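Local coordinates for protein DTDP-4-dehydrorhamnose reductase, rfbD ortholog (Clostridium acetobutylicum, PDB 1VL0) that probably catalyses the NAD(P)H-dependent reduction of dTDP-6-deoxy-L-lyxo-4-hexulose to dTDP-L-rhamnose, a step of dTDP-L-rhamnose biosynthesis, at residues K14-G19 against I40-Q45; V66-A71 against E107-S112; A161-D166 against T195-L200; G167-K172 against K284-L289. All blocks are in the same frame, centred on the assembly; numbering follows the deposited sequence.

Contact 1: K14-G19 against I40-Q45. With NAI (1,4-dihydronicotinamide adenine dinucleotide), chain D.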
# COMPACT_ATOMS: atom_id res chain seq x y z
N LYS A 14 11.66 -18.35 18.93
CA LYS A 14 11.88 -19.27 17.85
C LYS A 14 12.00 -18.47 16.52
O LYS A 14 11.08 -17.78 16.09
CB LYS A 14 10.72 -20.24 17.83
CG LYS A 14 11.05 -21.59 17.26
CD LYS A 14 9.78 -22.45 17.12
CE LYS A 14 9.33 -23.14 18.41
NZ LYS A 14 8.57 -24.38 18.05
N ILE A 15 13.16 -18.60 15.89
CA ILE A 15 13.47 -17.93 14.66
C ILE A 15 13.66 -18.91 13.52
O ILE A 15 14.62 -19.64 13.50
CB ILE A 15 14.73 -17.08 14.83
CG1 ILE A 15 14.49 -16.02 15.92
CG2 ILE A 15 15.06 -16.38 13.51
CD1 ILE A 15 15.67 -15.17 16.26
N LEU A 16 12.75 -18.86 12.56
CA LEU A 16 12.91 -19.59 11.31
C LEU A 16 13.73 -18.77 10.36
O LEU A 16 13.42 -17.58 10.12
CB LEU A 16 11.55 -19.88 10.70
CG LEU A 16 11.51 -20.45 9.28
CD1 LEU A 16 12.14 -21.86 9.21
CD2 LEU A 16 10.07 -20.50 8.79
N ILE A 17 14.76 -19.40 9.79
CA ILE A 17 15.54 -18.78 8.73
C ILE A 17 15.34 -19.57 7.47
O ILE A 17 15.57 -20.79 7.46
CB ILE A 17 17.05 -18.74 9.08
CG1 ILE A 17 17.27 -18.01 10.40
CG2 ILE A 17 17.86 -18.04 7.94
CD1 ILE A 17 18.67 -18.25 10.98
N THR A 18 14.89 -18.90 6.41
CA THR A 18 14.80 -19.53 5.10
C THR A 18 15.98 -19.10 4.26
O THR A 18 16.45 -17.93 4.37
CB THR A 18 13.45 -19.27 4.38
OG1 THR A 18 13.17 -17.89 4.32
CG2 THR A 18 12.33 -19.76 5.19
N GLY A 19 16.45 -20.01 3.40
CA GLY A 19 17.67 -19.78 2.60
C GLY A 19 18.88 -19.71 3.50
O GLY A 19 19.81 -18.92 3.31
N ILE A 40 15.78 -22.27 13.65
CA ILE A 40 15.36 -23.33 12.75
C ILE A 40 15.82 -22.94 11.35
O ILE A 40 15.12 -22.21 10.66
CB ILE A 40 13.82 -23.45 12.75
CG1 ILE A 40 13.32 -23.61 14.18
CG2 ILE A 40 13.37 -24.60 11.87
CD1 ILE A 40 11.88 -23.34 14.34
N PRO A 41 16.97 -23.44 10.93
CA PRO A 41 17.48 -23.12 9.61
C PRO A 41 16.88 -24.05 8.57
O PRO A 41 16.83 -25.26 8.78
CB PRO A 41 18.98 -23.35 9.76
CG PRO A 41 19.10 -24.40 10.83
CD PRO A 41 17.87 -24.35 11.68
N THR A 42 16.43 -23.48 7.47
CA THR A 42 15.90 -24.27 6.40
C THR A 42 16.44 -23.76 5.11
O THR A 42 16.66 -22.54 4.93
CB THR A 42 14.30 -24.25 6.33
OG1 THR A 42 13.83 -22.91 6.12
CG2 THR A 42 13.64 -24.66 7.63
N ASP A 43 16.61 -24.68 4.19
CA ASP A 43 16.79 -24.33 2.81
C ASP A 43 15.81 -25.16 2.00
O ASP A 43 14.92 -25.85 2.56
CB ASP A 43 18.27 -24.47 2.40
CG ASP A 43 18.70 -23.37 1.44
OD1 ASP A 43 18.24 -23.39 0.25
OD2 ASP A 43 19.46 -22.44 1.78
N VAL A 44 15.92 -25.09 0.68
CA VAL A 44 14.83 -25.52 -0.20
C VAL A 44 14.40 -26.96 0.05
O VAL A 44 13.23 -27.30 -0.09
CB VAL A 44 15.15 -25.24 -1.70
CG1 VAL A 44 16.43 -25.95 -2.14
CG2 VAL A 44 13.97 -25.59 -2.60
N GLN A 45 15.36 -27.81 0.38
CA GLN A 45 15.07 -29.22 0.59
C GLN A 45 14.32 -29.49 1.90
O GLN A 45 13.74 -30.58 2.08
CB GLN A 45 16.37 -30.03 0.50
CG GLN A 45 17.35 -29.83 1.67
CD GLN A 45 18.22 -28.59 1.56
OE1 GLN A 45 18.31 -27.95 0.48
NE2 GLN A 45 18.88 -28.25 2.67
PA NAI D . 22.64 -16.71 -1.43
O1A NAI D . 22.46 -16.84 -2.92
O2A NAI D . 24.07 -16.84 -0.97
O5B NAI D . 21.61 -17.75 -0.76
C5B NAI D . 20.26 -17.70 -1.17
C4B NAI D . 19.53 -18.99 -0.80
O4B NAI D . 18.31 -19.08 -1.53
C3B NAI D . 20.26 -20.28 -1.13
O3B NAI D . 20.63 -20.96 0.06
C2B NAI D . 19.22 -21.06 -1.94
O2B NAI D . 19.31 -22.47 -1.87
C1B NAI D . 17.94 -20.43 -1.37
N9A NAI D . 16.65 -20.78 -1.99
C8A NAI D . 16.39 -20.77 -3.34
N7A NAI D . 15.12 -21.17 -3.52
C5A NAI D . 14.54 -21.46 -2.33
C6A NAI D . 13.27 -21.91 -2.00
N6A NAI D . 12.36 -22.16 -2.93
N1A NAI D . 12.95 -22.12 -0.67
C2A NAI D . 13.91 -21.87 0.32
N3A NAI D . 15.18 -21.45 -0.01
C4A NAI D . 15.50 -21.23 -1.33
O3 NAI D . 21.97 -15.33 -0.98
PN NAI D . 22.70 -14.08 -0.26
O1N NAI D . 22.73 -14.26 1.21
O2N NAI D . 23.85 -13.67 -1.09
O5D NAI D . 21.49 -13.01 -0.39
C5D NAI D . 20.65 -12.78 0.73
C4D NAI D . 19.62 -11.74 0.38
O4D NAI D . 20.23 -10.50 -0.03
C3D NAI D . 18.70 -12.19 -0.76
O3D NAI D . 17.40 -11.95 -0.28
C2D NAI D . 19.06 -11.31 -1.95
O2D NAI D . 18.01 -10.98 -2.86
C1D NAI D . 19.58 -10.06 -1.23
N1N NAI D . 20.54 -9.29 -2.00
C2N NAI D . 21.81 -9.80 -2.18
C3N NAI D . 22.73 -9.04 -2.90
C7N NAI D . 23.98 -9.67 -3.43
O7N NAI D . 25.00 -8.81 -3.87
N7N NAI D . 24.11 -11.00 -3.47
C4N NAI D . 22.35 -7.79 -3.41
C5N NAI D . 21.07 -7.28 -3.22
C6N NAI D . 20.18 -8.08 -2.50
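Ile-40 uses both of its backbone polar groups to bind the neighbouring strand: its N donates to Ile-15 O at 2.9 Å, and its O accepts from Ile-17 N at 3.0 Å. Two residues further along, Thr-42 N donates to Ile-17 O at 2.8 Å. On the face that carries Leu-16 and Ile-40, the leucine has CG opposite its backbone N (chi1 171°), and its CD1 lies against Ile-40 O (3.3 Å) and Thr-42 CG2 (3.5 Å), with Phe-58 of helix 52-62 packed on all three residues. Strands 13-18 and 37-42 run parallel and are the two strands of the first beta-alpha-beta unit of a Rossmann fold, with helix 23-32 as the crossover. Just beyond Thr-42, Asp-43 takes the adenosine ribose of the dinucleotide with both carboxylate oxygens: NAI O2B donates to OD1 at 2.5 Å and NAI O3B to OD2 at 2.6 Å. Each oxygen has a further donor, Val-44 N on the anti side of OD1 and Asn-21 N at OD2. At the far end, the Lys-14 chain lays CG against Ile-40 CD1 at 3.5 Å, while its NZ is satisfied by Lys-62 O.

Contact 2: V66-A71 against E107-S112. With NAI (1,4-dihydronicotinamide adenine dinucleotide), chain D.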
# COMPACT_ATOMS: atom_id res chain seq x y z
N VAL A 66 9.45 -15.39 14.55
CA VAL A 66 10.06 -14.52 13.50
C VAL A 66 10.47 -15.44 12.41
O VAL A 66 10.94 -16.56 12.68
CB VAL A 66 11.36 -13.83 13.93
CG1 VAL A 66 11.76 -12.74 12.87
CG2 VAL A 66 11.26 -13.24 15.32
N VAL A 67 10.25 -15.01 11.16
CA VAL A 67 10.85 -15.63 10.02
C VAL A 67 11.76 -14.58 9.41
O VAL A 67 11.37 -13.42 9.23
CB VAL A 67 9.81 -16.19 8.98
CG1 VAL A 67 8.84 -15.14 8.49
CG2 VAL A 67 10.52 -16.85 7.75
N ILE A 68 12.99 -14.99 9.12
CA ILE A 68 13.92 -14.21 8.35
C ILE A 68 14.11 -14.87 7.00
O ILE A 68 14.63 -15.97 6.90
CB ILE A 68 15.28 -14.07 9.05
CG1 ILE A 68 15.09 -13.49 10.44
CG2 ILE A 68 16.19 -13.12 8.32
CD1 ILE A 68 16.32 -13.49 11.32
N ASN A 69 13.72 -14.16 5.95
CA ASN A 69 13.80 -14.76 4.63
C ASN A 69 15.05 -14.33 3.88
O ASN A 69 15.13 -13.18 3.39
CB ASN A 69 12.59 -14.43 3.80
CG ASN A 69 12.65 -15.07 2.46
OD1 ASN A 69 13.19 -16.17 2.33
ND2 ASN A 69 12.08 -14.44 1.46
N CYS A 70 16.00 -15.26 3.77
CA CYS A 70 17.26 -15.03 3.06
C CYS A 70 17.29 -15.74 1.72
O CYS A 70 18.28 -15.68 1.01
CB CYS A 70 18.45 -15.50 3.91
SG CYS A 70 18.49 -14.71 5.54
N ALA A 71 16.22 -16.44 1.39
CA ALA A 71 16.14 -17.19 0.13
C ALA A 71 15.86 -16.21 -1.00
O ALA A 71 15.04 -15.33 -0.85
CB ALA A 71 15.03 -18.19 0.20
N GLU A 107 6.49 -12.26 13.17
CA GLU A 107 7.11 -11.11 12.45
C GLU A 107 7.81 -11.67 11.26
O GLU A 107 8.15 -12.84 11.23
CB GLU A 107 8.19 -10.46 13.33
CG GLU A 107 7.73 -9.95 14.70
CD GLU A 107 8.88 -9.35 15.48
OE1 GLU A 107 9.71 -10.13 15.99
OE2 GLU A 107 9.01 -8.11 15.56
N ILE A 108 8.01 -10.86 10.24
CA ILE A 108 8.75 -11.31 9.10
C ILE A 108 9.82 -10.29 8.73
O ILE A 108 9.53 -9.09 8.61
CB ILE A 108 7.83 -11.64 7.88
CG1 ILE A 108 8.70 -11.96 6.66
CG2 ILE A 108 6.86 -10.49 7.52
CD1 ILE A 108 8.04 -12.66 5.58
N VAL A 109 11.06 -10.77 8.56
CA VAL A 109 12.11 -9.97 7.95
C VAL A 109 12.26 -10.46 6.53
O VAL A 109 12.44 -11.63 6.27
CB VAL A 109 13.48 -10.07 8.63
CG1 VAL A 109 14.51 -9.24 7.94
CG2 VAL A 109 13.40 -9.61 10.09
N GLN A 110 12.19 -9.52 5.60
CA GLN A 110 12.39 -9.80 4.17
C GLN A 110 13.61 -9.01 3.64
O GLN A 110 13.65 -7.77 3.69
CB GLN A 110 11.16 -9.35 3.42
CG GLN A 110 11.30 -9.23 1.90
CD GLN A 110 11.57 -10.57 1.25
OE1 GLN A 110 11.40 -11.64 1.86
NE2 GLN A 110 11.98 -10.52 -0.01
N ILE A 111 14.59 -9.73 3.15
CA ILE A 111 15.76 -9.10 2.65
C ILE A 111 15.55 -8.75 1.17
O ILE A 111 15.09 -9.59 0.37
CB ILE A 111 17.03 -10.01 2.83
CG1 ILE A 111 17.15 -10.55 4.27
CG2 ILE A 111 18.28 -9.19 2.43
CD1 ILE A 111 17.50 -9.55 5.34
N SER A 112 15.89 -7.52 0.81
CA SER A 112 15.65 -7.03 -0.52
C SER A 112 16.92 -6.33 -1.07
O SER A 112 18.04 -6.52 -0.56
CB SER A 112 14.44 -6.06 -0.52
OG SER A 112 13.93 -5.79 -1.84
PA NAI D . 22.64 -16.71 -1.43
O1A NAI D . 22.46 -16.84 -2.92
O2A NAI D . 24.07 -16.84 -0.97
O5B NAI D . 21.61 -17.75 -0.76
C5B NAI D . 20.26 -17.70 -1.17
C4B NAI D . 19.53 -18.99 -0.80
O4B NAI D . 18.31 -19.08 -1.53
C3B NAI D . 20.26 -20.28 -1.13
O3B NAI D . 20.63 -20.96 0.06
C2B NAI D . 19.22 -21.06 -1.94
O2B NAI D . 19.31 -22.47 -1.87
C1B NAI D . 17.94 -20.43 -1.37
N9A NAI D . 16.65 -20.78 -1.99
C8A NAI D . 16.39 -20.77 -3.34
N7A NAI D . 15.12 -21.17 -3.52
C5A NAI D . 14.54 -21.46 -2.33
C6A NAI D . 13.27 -21.91 -2.00
N6A NAI D . 12.36 -22.16 -2.93
N1A NAI D . 12.95 -22.12 -0.67
C2A NAI D . 13.91 -21.87 0.32
N3A NAI D . 15.18 -21.45 -0.01
C4A NAI D . 15.50 -21.23 -1.33
O3 NAI D . 21.97 -15.33 -0.98
PN NAI D . 22.70 -14.08 -0.26
O1N NAI D . 22.73 -14.26 1.21
O2N NAI D . 23.85 -13.67 -1.09
O5D NAI D . 21.49 -13.01 -0.39
C5D NAI D . 20.65 -12.78 0.73
C4D NAI D . 19.62 -11.74 0.38
O4D NAI D . 20.23 -10.50 -0.03
C3D NAI D . 18.70 -12.19 -0.76
O3D NAI D . 17.40 -11.95 -0.28
C2D NAI D . 19.06 -11.31 -1.95
O2D NAI D . 18.01 -10.98 -2.86
C1D NAI D . 19.58 -10.06 -1.23
N1N NAI D . 20.54 -9.29 -2.00
C2N NAI D . 21.81 -9.80 -2.18
C3N NAI D . 22.73 -9.04 -2.90
C7N NAI D . 23.98 -9.67 -3.43
O7N NAI D . 25.00 -8.81 -3.87
N7N NAI D . 24.11 -11.00 -3.47
C4N NAI D . 22.35 -7.79 -3.41
C5N NAI D . 21.07 -7.28 -3.22
C6N NAI D . 20.18 -8.08 -2.50
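Asn-69 OD1 is gripped by both Ala-71 N and Thr-18 OG1, while ND2 of the same amide gives a hydrogen to Gln-110 OE1 at 2.9 Å. The Asn-69/Gln-110 pair closes a run of parallel bridges between strands 66-69 and 107-113, two inner strands of the Rossmann-fold sheet that binds the dinucleotide. The hydrogen bond between the two side-chain amides is nearly straight, 162° at the hydrogen, and lies on a lone pair in the carbonyl plane of Gln-110, although the amide planes are turned 39° apart. A bend at chi2 (64°) swings the glutamine oxygen back toward the asparagine. With OD1 accepting from the backbone two residues on, Asn-69 forms an Asx turn that leads the chain out of the strand to the adenine, where Ala-71 CB approaches NAI N3A at 3.3 Å. Between the main chains, Val-67 O accepts from Val-109 N at 2.8 Å and Asn-69 N donates to Val-109 O. Val-67 and Ile-108 lie side by side, their CG1 atoms 3.7 Å apart. Past the last bridge, Ile-111 turns its CG1 methylene to Asn-69 O, 3.4 Å away, and its CG2 methyl to NAI O4D, also at 3.4 Å.

Contact 3: A161-D166 against T195-L200. With NAI (1,4-dihydronicotinamide adenine dinucleotide), chain D.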
# COMPACT_ATOMS: atom_id res chain seq x y z
N ALA A 161 23.00 -4.60 -0.75
CA ALA A 161 23.66 -4.53 -2.06
C ALA A 161 25.10 -5.00 -1.95
O ALA A 161 25.69 -4.94 -0.86
CB ALA A 161 23.66 -3.08 -2.58
N TRP A 162 25.64 -5.47 -3.08
CA TRP A 162 27.07 -5.75 -3.23
C TRP A 162 27.52 -6.61 -2.06
O TRP A 162 28.50 -6.31 -1.38
CB TRP A 162 27.86 -4.46 -3.27
CG TRP A 162 27.64 -3.63 -4.47
CD1 TRP A 162 26.51 -3.55 -5.26
CD2 TRP A 162 28.57 -2.70 -5.03
NE1 TRP A 162 26.69 -2.62 -6.26
CE2 TRP A 162 27.96 -2.11 -6.16
CE3 TRP A 162 29.88 -2.34 -4.72
CZ2 TRP A 162 28.61 -1.19 -6.97
CZ3 TRP A 162 30.50 -1.44 -5.49
CH2 TRP A 162 29.88 -0.86 -6.62
N LEU A 163 26.80 -7.70 -1.85
CA LEU A 163 26.93 -8.44 -0.60
C LEU A 163 27.95 -9.59 -0.66
O LEU A 163 27.93 -10.42 -1.57
CB LEU A 163 25.57 -9.01 -0.21
CG LEU A 163 25.47 -9.65 1.15
CD1 LEU A 163 25.61 -8.62 2.24
CD2 LEU A 163 24.15 -10.42 1.27
N TYR A 164 28.82 -9.66 0.36
CA TYR A 164 29.82 -10.72 0.41
C TYR A 164 29.80 -11.36 1.78
O TYR A 164 29.51 -10.74 2.78
CB TYR A 164 31.24 -10.22 0.02
CG TYR A 164 31.77 -9.12 0.93
CD1 TYR A 164 32.41 -9.43 2.10
CD2 TYR A 164 31.60 -7.80 0.61
CE1 TYR A 164 32.88 -8.44 2.94
CE2 TYR A 164 32.05 -6.81 1.43
CZ TYR A 164 32.72 -7.14 2.58
OH TYR A 164 33.13 -6.17 3.44
N GLY A 165 30.15 -12.63 1.79
CA GLY A 165 30.22 -13.42 3.01
C GLY A 165 30.57 -14.86 2.67
O GLY A 165 31.34 -15.12 1.73
N ASP A 166 30.00 -15.77 3.43
CA ASP A 166 30.28 -17.18 3.34
C ASP A 166 29.53 -17.84 2.14
O ASP A 166 28.53 -18.55 2.29
CB ASP A 166 29.92 -17.83 4.67
CG ASP A 166 30.47 -19.26 4.80
OD1 ASP A 166 31.16 -19.72 3.87
OD2 ASP A 166 30.29 -19.94 5.83
N THR A 195 29.19 -4.61 0.89
CA THR A 195 28.56 -4.85 2.16
C THR A 195 28.83 -6.23 2.64
O THR A 195 28.69 -7.19 1.88
CB THR A 195 27.03 -4.60 2.06
OG1 THR A 195 26.82 -3.23 1.71
CG2 THR A 195 26.32 -4.78 3.42
N SER A 196 29.31 -6.31 3.87
CA SER A 196 29.64 -7.60 4.51
C SER A 196 28.38 -8.13 5.13
O SER A 196 27.64 -7.36 5.68
CB SER A 196 30.71 -7.43 5.62
OG SER A 196 30.97 -8.70 6.27
N THR A 197 28.18 -9.45 5.14
CA THR A 197 27.05 -10.04 5.86
C THR A 197 27.13 -9.83 7.36
O THR A 197 26.14 -9.95 8.08
CB THR A 197 26.94 -11.56 5.60
OG1 THR A 197 28.23 -12.19 5.80
CG2 THR A 197 26.57 -11.83 4.17
N VAL A 198 28.31 -9.56 7.86
CA VAL A 198 28.47 -9.38 9.30
C VAL A 198 27.68 -8.16 9.71
O VAL A 198 27.00 -8.18 10.72
CB VAL A 198 29.96 -9.16 9.69
CG1 VAL A 198 30.11 -8.70 11.17
CG2 VAL A 198 30.74 -10.45 9.41
N ASP A 199 27.83 -7.07 8.95
CA ASP A 199 27.12 -5.81 9.26
C ASP A 199 25.61 -5.92 8.99
O ASP A 199 24.82 -5.33 9.71
CB ASP A 199 27.69 -4.69 8.39
CG ASP A 199 29.13 -4.40 8.73
OD1 ASP A 199 29.98 -5.15 8.19
OD2 ASP A 199 29.46 -3.51 9.57
N LEU A 200 25.24 -6.62 7.91
CA LEU A 200 23.86 -6.81 7.55
C LEU A 200 23.15 -7.60 8.62
O LEU A 200 22.07 -7.25 9.05
CB LEU A 200 23.74 -7.50 6.17
CG LEU A 200 22.28 -7.79 5.71
CD1 LEU A 200 21.37 -6.56 5.69
CD2 LEU A 200 22.38 -8.46 4.34
PA NAI D . 22.64 -16.71 -1.43
O1A NAI D . 22.46 -16.84 -2.92
O2A NAI D . 24.07 -16.84 -0.97
O5B NAI D . 21.61 -17.75 -0.76
C5B NAI D . 20.26 -17.70 -1.17
C4B NAI D . 19.53 -18.99 -0.80
O4B NAI D . 18.31 -19.08 -1.53
C3B NAI D . 20.26 -20.28 -1.13
O3B NAI D . 20.63 -20.96 0.06
C2B NAI D . 19.22 -21.06 -1.94
O2B NAI D . 19.31 -22.47 -1.87
C1B NAI D . 17.94 -20.43 -1.37
N9A NAI D . 16.65 -20.78 -1.99
C8A NAI D . 16.39 -20.77 -3.34
N7A NAI D . 15.12 -21.17 -3.52
C5A NAI D . 14.54 -21.46 -2.33
C6A NAI D . 13.27 -21.91 -2.00
N6A NAI D . 12.36 -22.16 -2.93
N1A NAI D . 12.95 -22.12 -0.67
C2A NAI D . 13.91 -21.87 0.32
N3A NAI D . 15.18 -21.45 -0.01
C4A NAI D . 15.50 -21.23 -1.33
O3 NAI D . 21.97 -15.33 -0.98
PN NAI D . 22.70 -14.08 -0.26
O1N NAI D . 22.73 -14.26 1.21
O2N NAI D . 23.85 -13.67 -1.09
O5D NAI D . 21.49 -13.01 -0.39
C5D NAI D . 20.65 -12.78 0.73
C4D NAI D . 19.62 -11.74 0.38
O4D NAI D . 20.23 -10.50 -0.03
C3D NAI D . 18.70 -12.19 -0.76
O3D NAI D . 17.40 -11.95 -0.28
C2D NAI D . 19.06 -11.31 -1.95
O2D NAI D . 18.01 -10.98 -2.86
C1D NAI D . 19.58 -10.06 -1.23
N1N NAI D . 20.54 -9.29 -2.00
C2N NAI D . 21.81 -9.80 -2.18
C3N NAI D . 22.73 -9.04 -2.90
C7N NAI D . 23.98 -9.67 -3.43
O7N NAI D . 25.00 -8.81 -3.87
N7N NAI D . 24.11 -11.00 -3.47
C4N NAI D . 22.35 -7.79 -3.41
C5N NAI D . 21.07 -7.28 -3.22
C6N NAI D . 20.18 -8.08 -2.50
O HOH W 1 30.92 -11.46 5.72
O HOH W 2 28.26 -14.89 5.46
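Leu-163 and Tyr-164 pair in parallel with Thr-195 and Ser-196 through Thr-195 N to Trp-162 O and Tyr-164 N to Thr-195 O, both 2.9 Å, and Thr-197 N extends the pattern to Tyr-164 O as its chain turns into helix 197-210. The Tyr-164 ring folds back over the partner strand, because chi1 of 60° sets CG between its own backbone N and carbonyl carbon. Ser-196 CA then sits over one face as a CH-pi contact, 3.8 Å from the ring centroid and 19° off the normal. On the face that carries Leu-163, the side chains of this leucine and Leu-200 run roughly perpendicular, CD1 to CD2 3.9 Å, with Thr-197 CG2 also against CD1. The C-terminal end of strand 155-164 lies at the edge of the Rossmann sheet that receives the nicotinamide half of the cofactor: Leu-163 N donates to the carboxamide oxygen NAI O7N at 2.9 Å, almost linearly at 174°. Ser-196 is the N-cap of helix 197-210, its OG accepting from Val-198 N at 3.2 Å. A water donates to the same OG and also bonds Thr-197 OG1. A second water joins that threonine hydroxyl to Asp-166 N, from which it accepts at 2.8 Å. Thr-195 OG1 is hydrogen-bonded to Cys-220 N and Thr-193 O, and Trp-162 stacks on Trp-226.

Contact 4: G167-K172 against K284-L289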
# COMPACT_ATOMS: atom_id res chain seq x y z
N GLY A 167 30.04 -17.58 0.94
CA GLY A 167 29.46 -18.12 -0.28
C GLY A 167 30.17 -17.47 -1.43
O GLY A 167 31.18 -16.76 -1.22
N ASN A 168 29.66 -17.66 -2.63
CA ASN A 168 30.23 -17.05 -3.82
C ASN A 168 29.95 -15.56 -3.83
O ASN A 168 28.91 -15.15 -3.39
CB ASN A 168 29.61 -17.67 -5.08
CG ASN A 168 30.19 -19.05 -5.38
OD1 ASN A 168 31.35 -19.36 -5.02
ND2 ASN A 168 29.39 -19.89 -6.05
N ASN A 169 30.89 -14.76 -4.32
CA ASN A 169 30.76 -13.33 -4.33
C ASN A 169 31.93 -12.68 -5.08
O ASN A 169 32.84 -13.35 -5.56
CB ASN A 169 30.66 -12.79 -2.90
CG ASN A 169 31.91 -13.02 -2.10
OD1 ASN A 169 32.97 -12.52 -2.45
ND2 ASN A 169 31.80 -13.78 -1.01
N PHE A 170 31.87 -11.36 -5.20
CA PHE A 170 32.83 -10.61 -6.01
C PHE A 170 34.22 -10.67 -5.46
O PHE A 170 35.20 -10.63 -6.21
CB PHE A 170 32.38 -9.16 -6.07
CG PHE A 170 33.25 -8.28 -6.90
CD1 PHE A 170 33.16 -8.32 -8.27
CD2 PHE A 170 34.12 -7.38 -6.32
CE1 PHE A 170 33.93 -7.45 -9.04
CE2 PHE A 170 34.89 -6.55 -7.07
CZ PHE A 170 34.81 -6.58 -8.43
N VAL A 171 34.32 -10.76 -4.13
CA VAL A 171 35.61 -10.84 -3.48
C VAL A 171 36.34 -12.12 -3.90
O VAL A 171 37.48 -12.06 -4.39
CB VAL A 171 35.51 -10.72 -1.93
CG1 VAL A 171 36.88 -10.78 -1.30
CG2 VAL A 171 34.84 -9.43 -1.55
N LYS A 172 35.67 -13.26 -3.71
CA LYS A 172 36.22 -14.56 -4.11
C LYS A 172 36.52 -14.64 -5.61
O LYS A 172 37.57 -15.15 -6.03
CB LYS A 172 35.28 -15.69 -3.66
CG LYS A 172 35.22 -15.87 -2.16
CD LYS A 172 34.43 -17.15 -1.77
CE LYS A 172 34.33 -17.36 -0.29
NZ LYS A 172 33.62 -18.69 0.01
N LYS A 284 38.37 -5.57 5.05
CA LYS A 284 39.61 -6.07 5.67
C LYS A 284 39.34 -7.21 6.64
O LYS A 284 40.07 -8.21 6.65
CB LYS A 284 40.40 -4.97 6.37
CG LYS A 284 41.77 -5.46 6.85
CD LYS A 284 42.73 -4.39 7.27
CE LYS A 284 44.15 -4.98 7.46
NZ LYS A 284 44.18 -6.19 8.39
N GLU A 285 38.30 -7.08 7.46
CA GLU A 285 37.96 -8.14 8.44
C GLU A 285 37.65 -9.45 7.68
O GLU A 285 37.99 -10.56 8.09
CB GLU A 285 36.80 -7.68 9.30
CG GLU A 285 36.23 -8.69 10.27
CD GLU A 285 34.86 -8.27 10.85
OE1 GLU A 285 33.86 -8.21 10.09
OE2 GLU A 285 34.77 -8.05 12.09
N TYR A 286 37.00 -9.32 6.55
CA TYR A 286 36.59 -10.46 5.76
C TYR A 286 37.77 -11.14 5.09
O TYR A 286 37.90 -12.39 5.16
CB TYR A 286 35.55 -10.06 4.71
CG TYR A 286 35.10 -11.20 3.82
CD1 TYR A 286 34.32 -12.23 4.31
CD2 TYR A 286 35.43 -11.23 2.49
CE1 TYR A 286 33.91 -13.27 3.51
CE2 TYR A 286 35.02 -12.24 1.66
CZ TYR A 286 34.26 -13.26 2.17
OH TYR A 286 33.88 -14.26 1.32
N ILE A 287 38.62 -10.37 4.45
CA ILE A 287 39.83 -10.88 3.81
C ILE A 287 40.71 -11.58 4.86
O ILE A 287 41.22 -12.65 4.57
CB ILE A 287 40.64 -9.75 3.11
CG1 ILE A 287 39.84 -9.05 2.03
CG2 ILE A 287 41.96 -10.27 2.51
CD1 ILE A 287 39.52 -9.83 0.90
N ASP A 288 40.83 -11.00 6.06
CA ASP A 288 41.60 -11.61 7.13
C ASP A 288 41.02 -13.00 7.49
O ASP A 288 41.75 -13.93 7.65
CB ASP A 288 41.65 -10.70 8.36
CG ASP A 288 42.50 -9.41 8.14
OD1 ASP A 288 43.18 -9.24 7.10
OD2 ASP A 288 42.52 -8.50 9.00
N LEU A 289 39.71 -13.10 7.63
CA LEU A 289 39.03 -14.36 7.86
C LEU A 289 39.35 -15.38 6.77
O LEU A 289 39.61 -16.55 7.05
CB LEU A 289 37.51 -14.15 7.93
CG LEU A 289 36.64 -15.37 8.28
CD1 LEU A 289 36.92 -15.82 9.69
CD2 LEU A 289 35.18 -15.05 8.11
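Val-171 CG1 makes the main apolar contacts, touching Ile-287 CD1 at 3.6 Å and Tyr-286 CE2 at 3.8 Å. It meets the tyrosine at the ring edge, near the ring plane, the two side chains passing alongside each other head to tail. The Tyr-286 side chain is carried out from helix 279-290 with CG anti to the backbone N (chi1 179°), and this brings its hydroxyl to the start of helix 170-180. There the aliphatic part of Lys-172 lies athwart it, CE 3.5 Å from OH. The polar interactions gather round that helix start. Asn-169 is the N-cap: OD1 accepts from Lys-172 N at 3.1 Å, from above the carbonyl plane, and more weakly from Val-171 N. Its ND2 donates to Gln-23 OE1 and lies 3.2 Å from Tyr-286 OH, the amide and ring planes being 62° apart. The Tyr-286 hydroxyl bonds to Gly-165 O, and its ring meets that of Tyr-164. Lys-172 NZ bonds weakly back to Gly-167 O. The clear contacts between the segments are thus the van der Waals ones of Val-171 and Lys-172 CE, in a small interface of 175 Å² in all, while the polar groups chiefly fix the helix start and the loop before it, next to the cofactor-binding residue Gln-23.

Contacts 1, 2 and 3 all belong to one sheet and all touch the bound dinucleotide, taking it from the adenosine end to the nicotinamide. Contacts 1 and 2 are side by side, centres 10 Å apart, joined between their main chains by the probable hydrogen bond Thr-18 O to Cys-70 N (2.8 Å). Contact 3 receives the other end of the cofactor, its centre about 19 Å from that of contact 1 and 16 Å from that of contact 2. Contact 4 does not share the sheet but abuts contact 3, centres 9 Å apart, with Tyr-164 CB packed on Asn-169 CG (3.6 Å); along the chain, the segments of these two alternate.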